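Local coordinates for cGAS/DncV-like nucleotidyltransferase in E. coli homolog (Elizabethkingia meningoseptica ATCC 13253 = NBRC 12535, PDB 6E0O), which synthesises cyclic nucleotide second messengers in response to phage infection, as the magnesium-dependent nucleotidyltransferase of a CBASS antiviral system, at residues A[28-33]-A[133-138]; A[32-37]-A[42-47]. All coordinates share one frame; numbering follows the deposited sequence.

Contact 1: residues A[28-33]-A[133-138]; sequences TQITAA and ITADVI. With nucleotides of chain B.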
ATOM      1  N   THR A  28      13.089  10.580 -10.293  1.00 12.67           N
ATOM      2  CA  THR A  28      13.877  11.751 -10.672  1.00 14.53           C
ATOM      3  C   THR A  28      13.129  12.623 -11.669  1.00 12.56           C
ATOM      4  O   THR A  28      13.039  13.848 -11.503  1.00 13.27           O
ATOM      5  CB  THR A  28      15.216  11.296 -11.254  1.00 16.82           C
ATOM      6  OG1 THR A  28      15.953  10.607 -10.232  1.00 20.40           O
ATOM      7  CG2 THR A  28      16.031  12.480 -11.785  1.00 20.39           C
ATOM      8  N   GLN A  29      12.614  12.015 -12.736  1.00 12.94           N
ATOM      9  CA  GLN A  29      11.974  12.794 -13.786  1.00 12.88           C
ATOM     10  C   GLN A  29      10.708  13.459 -13.277  1.00 12.57           C
ATOM     11  O   GLN A  29      10.449  14.630 -13.581  1.00 13.07           O
ATOM     12  CB  GLN A  29      11.647  11.904 -14.979  1.00 13.18           C
ATOM     13  CG  GLN A  29      12.858  11.413 -15.736  1.00 14.42           C
ATOM     14  CD  GLN A  29      12.467  10.484 -16.863  1.00 14.26           C
ATOM     15  OE1 GLN A  29      11.456  10.702 -17.525  1.00 14.87           O
ATOM     16  NE2 GLN A  29      13.243   9.428 -17.066  1.00 17.12           N
ATOM     17  N   ILE A  30       9.887  12.719 -12.533  1.00 11.97           N
ATOM     18  CA  ILE A  30       8.629  13.269 -12.043  1.00 12.01           C
ATOM     19  C   ILE A  30       8.893  14.371 -11.031  1.00 11.88           C
ATOM     20  O   ILE A  30       8.242  15.421 -11.050  1.00 12.62           O
ATOM     21  CB  ILE A  30       7.722  12.146 -11.502  1.00 13.45           C
ATOM     22  CG1 ILE A  30       7.205  11.367 -12.719  1.00 17.90           C
ATOM     23  CG2 ILE A  30       6.611  12.727 -10.666  1.00 14.53           C
ATOM     24  CD1 ILE A  30       6.628  10.040 -12.407  1.00 18.15           C
ATOM     25  N   THR A  31       9.852  14.154 -10.133  1.00 12.13           N
ATOM     26  CA  THR A  31      10.190  15.180  -9.158  1.00 12.29           C
ATOM     27  C   THR A  31      10.576  16.482  -9.849  1.00 12.68           C
ATOM     28  O   THR A  31      10.102  17.555  -9.461  1.00 14.05           O
ATOM     29  CB  THR A  31      11.306  14.673  -8.249  1.00 13.33           C
ATOM     30  OG1 THR A  31      10.828  13.554  -7.491  1.00 14.60           O
ATOM     31  CG2 THR A  31      11.766  15.753  -7.301  1.00 15.92           C
ATOM     32  N   ALA A  32      11.402  16.405 -10.900  1.00 12.76           N
ATOM     33  CA  ALA A  32      11.815  17.620 -11.599  1.00 13.15           C
ATOM     34  C   ALA A  32      10.606  18.336 -12.197  1.00 12.83           C
ATOM     35  O   ALA A  32      10.486  19.562 -12.099  1.00 14.48           O
ATOM     36  CB  ALA A  32      12.850  17.288 -12.676  1.00 16.52           C
ATOM     37  N   ALA A  33       9.695  17.585 -12.811  1.00 12.20           N
ATOM     38  CA  ALA A  33       8.510  18.198 -13.405  1.00 12.75           C
ATOM     39  C   ALA A  33       7.666  18.906 -12.352  1.00 12.59           C
ATOM     40  O   ALA A  33       7.164  20.012 -12.582  1.00 14.09           O
ATOM     41  CB  ALA A  33       7.700  17.130 -14.140  1.00 13.44           C
ATOM     42  N   ILE A 133       9.614   3.196 -14.816  1.00 12.39           N
ATOM     43  CA  ILE A 133       8.348   2.591 -14.441  1.00 12.43           C
ATOM     44  C   ILE A 133       7.239   3.631 -14.536  1.00 12.27           C
ATOM     45  O   ILE A 133       7.475   4.843 -14.539  1.00 12.63           O
ATOM     46  CB  ILE A 133       8.395   1.958 -13.040  1.00 13.14           C
ATOM     47  CG1 ILE A 133       8.707   3.014 -11.988  1.00 12.80           C
ATOM     48  CG2 ILE A 133       9.408   0.821 -13.016  1.00 13.23           C
ATOM     49  CD1 ILE A 133       8.700   2.464 -10.563  1.00 13.27           C
ATOM     50  N   THR A 134       6.005   3.140 -14.587  1.00 12.04           N
ATOM     51  CA  THR A 134       4.835   3.984 -14.430  1.00 13.08           C
ATOM     52  C   THR A 134       4.733   4.471 -12.993  1.00 12.99           C
ATOM     53  O   THR A 134       5.076   3.762 -12.041  1.00 13.06           O
ATOM     54  CB  THR A 134       3.595   3.187 -14.818  1.00 13.55           C
ATOM     55  OG1 THR A 134       3.659   2.904 -16.220  1.00 15.02           O
ATOM     56  CG2 THR A 134       2.329   3.939 -14.502  1.00 14.39           C
ATOM     57  N   ALA A 135       4.243   5.691 -12.847  1.00 12.89           N
ATOM     58  CA  ALA A 135       4.082   6.300 -11.542  1.00 13.73           C
ATOM     59  C   ALA A 135       2.675   6.847 -11.401  1.00 13.75           C
ATOM     60  O   ALA A 135       2.109   7.387 -12.357  1.00 15.98           O
ATOM     61  CB  ALA A 135       5.077   7.446 -11.327  1.00 15.21           C
ATOM     62  N   ASP A 136       2.129   6.701 -10.204  1.00 12.79           N
ATOM     63  CA  ASP A 136       0.910   7.374  -9.798  1.00 13.09           C
ATOM     64  C   ASP A 136       1.333   8.538  -8.919  1.00 12.44           C
ATOM     65  O   ASP A 136       1.951   8.327  -7.875  1.00 15.06           O
ATOM     66  CB  ASP A 136       0.041   6.422  -8.985  1.00 15.15           C
ATOM     67  CG  ASP A 136      -0.676   5.409  -9.842  1.00 20.39           C
ATOM     68  OD1 ASP A 136      -0.599   5.515 -11.084  1.00 24.02           O
ATOM     69  OD2 ASP A 136      -1.337   4.517  -9.263  1.00 24.79           O
ATOM     70  N   VAL A 137       1.017   9.759  -9.342  1.00 12.01           N
ATOM     71  CA  VAL A 137       1.321  10.954  -8.568  1.00 11.68           C
ATOM     72  C   VAL A 137       0.066  11.347  -7.803  1.00 11.14           C
ATOM     73  O   VAL A 137      -1.000  11.542  -8.398  1.00 11.60           O
ATOM     74  CB  VAL A 137       1.821  12.091  -9.471  1.00 12.78           C
ATOM     75  CG1 VAL A 137       2.060  13.344  -8.658  1.00 13.57           C
ATOM     76  CG2 VAL A 137       3.070  11.646 -10.207  1.00 13.70           C
ATOM     77  N   ILE A 138       0.195  11.466  -6.486  1.00 11.25           N
ATOM     78  CA  ILE A 138      -0.944  11.688  -5.599  1.00 11.29           C
ATOM     79  C   ILE A 138      -0.819  13.080  -4.993  1.00 10.67           C
ATOM     80  O   ILE A 138      -0.184  13.239  -3.936  1.00 11.63           O
ATOM     81  CB  ILE A 138      -1.015  10.606  -4.511  1.00 12.30           C
ATOM     82  CG1 ILE A 138      -1.047   9.218  -5.159  1.00 15.17           C
ATOM     83  CG2 ILE A 138      -2.237  10.818  -3.650  1.00 13.59           C
ATOM     84  CD1 ILE A 138      -0.483   8.140  -4.303  1.00 24.99           C
TER
ATOM     85  P     A B   2      -6.591   2.418  -5.813  1.00 53.75           P
ATOM     86  OP1   A B   2      -7.573   3.263  -5.083  1.00 57.70           O
ATOM     87  OP2   A B   2      -6.934   1.915  -7.171  1.00 58.92           O
ATOM     88  O5'   A B   2      -5.235   3.248  -5.934  1.00 62.49           O
ATOM     89  C5'   A B   2      -5.074   4.264  -6.921  1.00 66.22           C
ATOM     90  C4'   A B   2      -4.017   5.265  -6.522  1.00 66.10           C
ATOM     91  O4'   A B   2      -4.516   6.044  -5.402  1.00 61.45           O
ATOM     92  C3'   A B   2      -2.690   4.662  -6.070  1.00 67.58           C
ATOM     93  O3'   A B   2      -1.606   5.501  -6.465  1.00 68.72           O
ATOM     94  C2'   A B   2      -2.817   4.649  -4.552  1.00 64.35           C
ATOM     95  O2'   A B   2      -1.588   4.697  -3.855  1.00 65.29           O
ATOM     96  C1'   A B   2      -3.660   5.894  -4.287  1.00 56.20           C
ATOM     97  N9    A B   2      -4.497   5.767  -3.095  1.00 37.46           N
ATOM     98  C8    A B   2      -5.642   5.016  -2.963  1.00 31.71           C
ATOM     99  N7    A B   2      -6.187   5.081  -1.775  1.00 24.64           N
ATOM    100  C5    A B   2      -5.338   5.924  -1.070  1.00 24.58           C
ATOM    101  C6    A B   2      -5.353   6.393   0.258  1.00 21.77           C
ATOM    102  N6    A B   2      -6.284   6.086   1.164  1.00 22.77           N
ATOM    103  N1    A B   2      -4.361   7.223   0.613  1.00 23.79           N
ATOM    104  C2    A B   2      -3.414   7.550  -0.264  1.00 23.79           C
ATOM    105  N3    A B   2      -3.289   7.176  -1.537  1.00 24.49           N
ATOM    106  C4    A B   2      -4.294   6.355  -1.876  1.00 26.40           C
TER

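Contact 2: residues A[32-37]-A[42-47]; sequences AALRAK and VTIFLQ. With nucleotides of chain B.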
ATOM      1  N   ALA A  32      11.402  16.405 -10.900  1.00 12.76           N
ATOM      2  CA  ALA A  32      11.815  17.620 -11.599  1.00 13.15           C
ATOM      3  C   ALA A  32      10.606  18.336 -12.197  1.00 12.83           C
ATOM      4  O   ALA A  32      10.486  19.562 -12.099  1.00 14.48           O
ATOM      5  CB  ALA A  32      12.850  17.288 -12.676  1.00 16.52           C
ATOM      6  N   ALA A  33       9.695  17.585 -12.811  1.00 12.20           N
ATOM      7  CA  ALA A  33       8.510  18.198 -13.405  1.00 12.75           C
ATOM      8  C   ALA A  33       7.666  18.906 -12.352  1.00 12.59           C
ATOM      9  O   ALA A  33       7.164  20.012 -12.582  1.00 14.09           O
ATOM     10  CB  ALA A  33       7.700  17.130 -14.140  1.00 13.44           C
ATOM     11  N   LEU A  34       7.500  18.286 -11.181  1.00 12.83           N
ATOM     12  CA  LEU A  34       6.677  18.890 -10.141  1.00 12.96           C
ATOM     13  C   LEU A  34       7.369  20.093  -9.511  1.00 13.36           C
ATOM     14  O   LEU A  34       6.726  21.116  -9.253  1.00 14.06           O
ATOM     15  CB  LEU A  34       6.325  17.843  -9.089  1.00 13.39           C
ATOM     16  CG  LEU A  34       5.491  16.671  -9.604  1.00 12.26           C
ATOM     17  CD1 LEU A  34       5.334  15.629  -8.498  1.00 13.35           C
ATOM     18  CD2 LEU A  34       4.136  17.116 -10.116  1.00 12.99           C
ATOM     19  N   ARG A  35       8.676  19.998  -9.262  1.00 13.35           N
ATOM     20  CA  ARG A  35       9.388  21.120  -8.659  1.00 14.39           C
ATOM     21  C   ARG A  35       9.371  22.336  -9.573  1.00 15.17           C
ATOM     22  O   ARG A  35       9.378  23.476  -9.094  1.00 15.70           O
ATOM     23  CB  ARG A  35      10.831  20.737  -8.337  1.00 15.58           C
ATOM     24  CG  ARG A  35      10.995  19.657  -7.285  1.00 16.75           C
ATOM     25  CD  ARG A  35      10.641  20.142  -5.898  1.00 16.30           C
ATOM     26  NE  ARG A  35      10.686  19.028  -4.952  1.00 14.65           N
ATOM     27  CZ  ARG A  35      10.153  19.057  -3.736  1.00 13.77           C
ATOM     28  NH1 ARG A  35       9.553  20.150  -3.300  1.00 14.55           N
ATOM     29  NH2 ARG A  35      10.213  17.984  -2.959  1.00 14.48           N
ATOM     30  N   ALA A  36       9.366  22.124 -10.894  1.00 14.39           N
ATOM     31  CA  ALA A  36       9.356  23.256 -11.817  1.00 15.43           C
ATOM     32  C   ALA A  36       8.146  24.152 -11.591  1.00 16.53           C
ATOM     33  O   ALA A  36       8.226  25.367 -11.792  1.00 19.41           O
ATOM     34  CB  ALA A  36       9.392  22.763 -13.263  1.00 17.08           C
ATOM     35  N   LYS A  37       7.024  23.581 -11.167  1.00 15.40           N
ATOM     36  CA  LYS A  37       5.835  24.375 -10.883  1.00 14.92           C
ATOM     37  C   LYS A  37       5.700  24.755  -9.415  1.00 14.99           C
ATOM     38  O   LYS A  37       5.332  25.894  -9.109  1.00 17.38           O
ATOM     39  CB  LYS A  37       4.568  23.641 -11.334  1.00 16.31           C
ATOM     40  CG  LYS A  37       3.306  24.466 -11.098  1.00 17.89           C
ATOM     41  CD  LYS A  37       2.057  23.895 -11.774  1.00 19.06           C
ATOM     42  CE  LYS A  37       2.118  23.938 -13.296  1.00 20.22           C
ATOM     43  NZ  LYS A  37       2.143  25.314 -13.874  1.00 21.70           N
ATOM     44  N   VAL A  42       5.880  21.958  -1.805  1.00 12.60           N
ATOM     45  CA  VAL A  42       5.426  20.584  -1.642  1.00 12.30           C
ATOM     46  C   VAL A  42       6.508  19.741  -0.985  1.00 12.06           C
ATOM     47  O   VAL A  42       7.704  20.004  -1.131  1.00 13.53           O
ATOM     48  CB  VAL A  42       5.013  19.946  -2.989  1.00 12.05           C
ATOM     49  CG1 VAL A  42       3.850  20.698  -3.595  1.00 13.76           C
ATOM     50  CG2 VAL A  42       6.194  19.903  -3.965  1.00 13.06           C
ATOM     51  N   THR A  43       6.067  18.709  -0.272  1.00 12.28           N
ATOM     52  CA  THR A  43       6.925  17.603   0.134  1.00 11.11           C
ATOM     53  C   THR A  43       6.604  16.438  -0.792  1.00 11.20           C
ATOM     54  O   THR A  43       5.432  16.100  -0.977  1.00 13.10           O
ATOM     55  CB  THR A  43       6.630  17.184   1.576  1.00 12.13           C
ATOM     56  OG1 THR A  43       6.939  18.252   2.475  1.00 13.24           O
ATOM     57  CG2 THR A  43       7.449  15.966   1.983  1.00 13.33           C
ATOM     58  N   ILE A  44       7.631  15.833  -1.378  1.00 11.42           N
ATOM     59  CA  ILE A  44       7.471  14.653  -2.221  1.00 10.94           C
ATOM     60  C   ILE A  44       8.026  13.460  -1.457  1.00 11.93           C
ATOM     61  O   ILE A  44       9.129  13.527  -0.908  1.00 12.86           O
ATOM     62  CB  ILE A  44       8.144  14.842  -3.595  1.00 12.69           C
ATOM     63  CG1 ILE A  44       7.397  15.926  -4.392  1.00 14.32           C
ATOM     64  CG2 ILE A  44       8.171  13.529  -4.349  1.00 14.44           C
ATOM     65  CD1 ILE A  44       8.104  16.384  -5.665  1.00 16.76           C
ATOM     66  N   PHE A  45       7.246  12.383  -1.399  1.00 11.76           N
ATOM     67  CA  PHE A  45       7.642  11.179  -0.683  1.00 11.85           C
ATOM     68  C   PHE A  45       6.912   9.999  -1.297  1.00 12.33           C
ATOM     69  O   PHE A  45       6.020  10.167  -2.125  1.00 13.05           O
ATOM     70  CB  PHE A  45       7.399  11.310   0.819  1.00 13.12           C
ATOM     71  CG  PHE A  45       5.953  11.374   1.223  1.00 12.34           C
ATOM     72  CD1 PHE A  45       5.278  12.587   1.303  1.00 14.76           C
ATOM     73  CD2 PHE A  45       5.278  10.218   1.575  1.00 12.73           C
ATOM     74  CE1 PHE A  45       3.945  12.639   1.717  1.00 15.58           C
ATOM     75  CE2 PHE A  45       3.957  10.255   1.985  1.00 13.90           C
ATOM     76  CZ  PHE A  45       3.287  11.463   2.057  1.00 15.36           C
ATOM     77  N   LEU A  46       7.310   8.794  -0.899  1.00 12.48           N
ATOM     78  CA  LEU A  46       6.694   7.593  -1.430  1.00 11.81           C
ATOM     79  C   LEU A  46       5.704   7.003  -0.435  1.00 12.08           C
ATOM     80  O   LEU A  46       5.874   7.091   0.783  1.00 13.10           O
ATOM     81  CB  LEU A  46       7.745   6.529  -1.754  1.00 13.64           C
ATOM     82  CG  LEU A  46       8.840   6.931  -2.736  1.00 13.88           C
ATOM     83  CD1 LEU A  46       9.722   5.710  -3.056  1.00 17.87           C
ATOM     84  CD2 LEU A  46       8.260   7.551  -4.006  1.00 15.67           C
ATOM     85  N   GLN A  47       4.687   6.345  -0.976  1.00 12.31           N
ATOM     86  CA  GLN A  47       3.857   5.463  -0.170  1.00 11.51           C
ATOM     87  C   GLN A  47       3.659   4.161  -0.936  1.00 12.28           C
ATOM     88  O   GLN A  47       4.264   3.951  -1.993  1.00 13.39           O
ATOM     89  CB  GLN A  47       2.529   6.132   0.147  1.00 12.80           C
ATOM     90  CG  GLN A  47       1.643   6.273  -1.045  1.00 15.16           C
ATOM     91  CD  GLN A  47       0.314   6.885  -0.713  1.00 20.09           C
ATOM     92  OE1 GLN A  47       0.113   7.429   0.369  1.00 21.21           O
ATOM     93  NE2 GLN A  47      -0.612   6.801  -1.653  1.00 25.59           N
TER
ATOM     94  P     A B   2      -6.591   2.418  -5.813  1.00 53.75           P
ATOM     95  OP1   A B   2      -7.573   3.263  -5.083  1.00 57.70           O
ATOM     96  OP2   A B   2      -6.934   1.915  -7.171  1.00 58.92           O
ATOM     97  O5'   A B   2      -5.235   3.248  -5.934  1.00 62.49           O
ATOM     98  C5'   A B   2      -5.074   4.264  -6.921  1.00 66.22           C
ATOM     99  C4'   A B   2      -4.017   5.265  -6.522  1.00 66.10           C
ATOM    100  O4'   A B   2      -4.516   6.044  -5.402  1.00 61.45           O
ATOM    101  C3'   A B   2      -2.690   4.662  -6.070  1.00 67.58           C
ATOM    102  O3'   A B   2      -1.606   5.501  -6.465  1.00 68.72           O
ATOM    103  C2'   A B   2      -2.817   4.649  -4.552  1.00 64.35           C
ATOM    104  O2'   A B   2      -1.588   4.697  -3.855  1.00 65.29           O
ATOM    105  C1'   A B   2      -3.660   5.894  -4.287  1.00 56.20           C
ATOM    106  N9    A B   2      -4.497   5.767  -3.095  1.00 37.46           N
ATOM    107  C8    A B   2      -5.642   5.016  -2.963  1.00 31.71           C
ATOM    108  N7    A B   2      -6.187   5.081  -1.775  1.00 24.64           N
ATOM    109  C5    A B   2      -5.338   5.924  -1.070  1.00 24.58           C
ATOM    110  C6    A B   2      -5.353   6.393   0.258  1.00 21.77           C
ATOM    111  N6    A B   2      -6.284   6.086   1.164  1.00 22.77           N
ATOM    112  N1    A B   2      -4.361   7.223   0.613  1.00 23.79           N
ATOM    113  C2    A B   2      -3.414   7.550  -0.264  1.00 23.79           C
ATOM    114  N3    A B   2      -3.289   7.176  -1.537  1.00 24.49           N
ATOM    115  C4    A B   2      -4.294   6.355  -1.876  1.00 26.40           C
TER

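Contact 1: residues A[28-33]-A[133-138]
Ile30 alone carries the helix side of this contact, dividing its two branches between Ala135 and Val137 of the strand. Its CG1 arm stands anti to the carbonyl carbon (chi1 -73°) and runs on extended, which brings CD1 to within 3.2 Å of Ala135 CB, closer than usual for two methyl carbons. The other branch is easier: Ile30 CG2 lies 3.7 Å from Val137 CG2, the two side chains passing each other in opposite directions. Both strand residues direct their CB atoms at the helix, as alternation along a strand requires, and all three side chains are buried. Phe113 of helix 98-113 also packs on Ile30, closing in this apolar layer. The looser side is that of Thr28 and Ala32, which are exposed and do not reach the strand. Between the two inward residues, Asp136 points the opposite way, and its OD2 lies 3.0 Å from O3' of nucleotide A2 of chain B, where a hydrogen bond is possible but not settled. A helix on one side of a strand whose other side carries an acidic residue, Asp136, which with nearby Asp61 and Asp63 probably binds magnesium, is characteristic of the nucleotidyltransferase fold of cGAS/DncV-like enzymes.

Contact 2: residues A[32-37]-A[42-47]
Helix 32-37 and strand 42-47 run nearly antiparallel, at 173° between their directions, with axes 10.2 Å apart at closest approach and Arg35 CA and Val42 CA the nearest pair (8.1 Å). Arg35 is the main bridging side chain. A bend at chi2 (-71°) turns its chain, and NH1 donates to Val42 O over 2.9 Å with an N-H...O angle of 154°. The donor stands above the carbonyl plane, and the acceptor is tilted slightly from the guanidinium plane. Gly39 O also accepts from NH1, so one terminal nitrogen ties the helix both to the connecting turn and to Val42 of the strand. This short helix-turn-strand connection leads into the central sheet of the nucleotidyltransferase fold, where strand 42-47 pairs antiparallel with strand 62-68. One face of the guanidinium is covered by Ile44, whose CD1 lies 3.8 Å from Arg35 NE, while Val42 CG2 comes within 3.4 Å of Arg35 NH1. Ile44 CD1 also meets Leu34 CD1, at 4.0 Å, the two side chains crossing at a slant. Further along, Gln47 faces the nucleotide: its NE2 lies 2.7 Å from N3 of A2 of chain B and donates a weak hydrogen bond to O2'.

How the contacts relate
Contacts 1 and 2 are successive stations of helix 21-38 on one sheet, their centres 8 Å apart and their helix segments overlapping at Ala32 and Ala33. Apolar bridges join them: Val137 CG1 to Leu34 CD1 at 4.0 Å, and Thr31 CG2 to Ile44 CD1 at 4.1 Å. Both strands reach the same ligand. Asp136 of contact 1 is placed at the ribose 3' position, whereas Gln47 of contact 2 addresses the base and the 2' oxygen. Ile138 CD1 lies 3.6 Å from O3' of A2 of chain B and packs on Gln47 NE2 at 3.0 Å. Ala135 faces the helix, its side chain about 10 Å from the bound magnesium ion, while neighbouring Asp136 points the other way, consistent with the helix packing behind the active site.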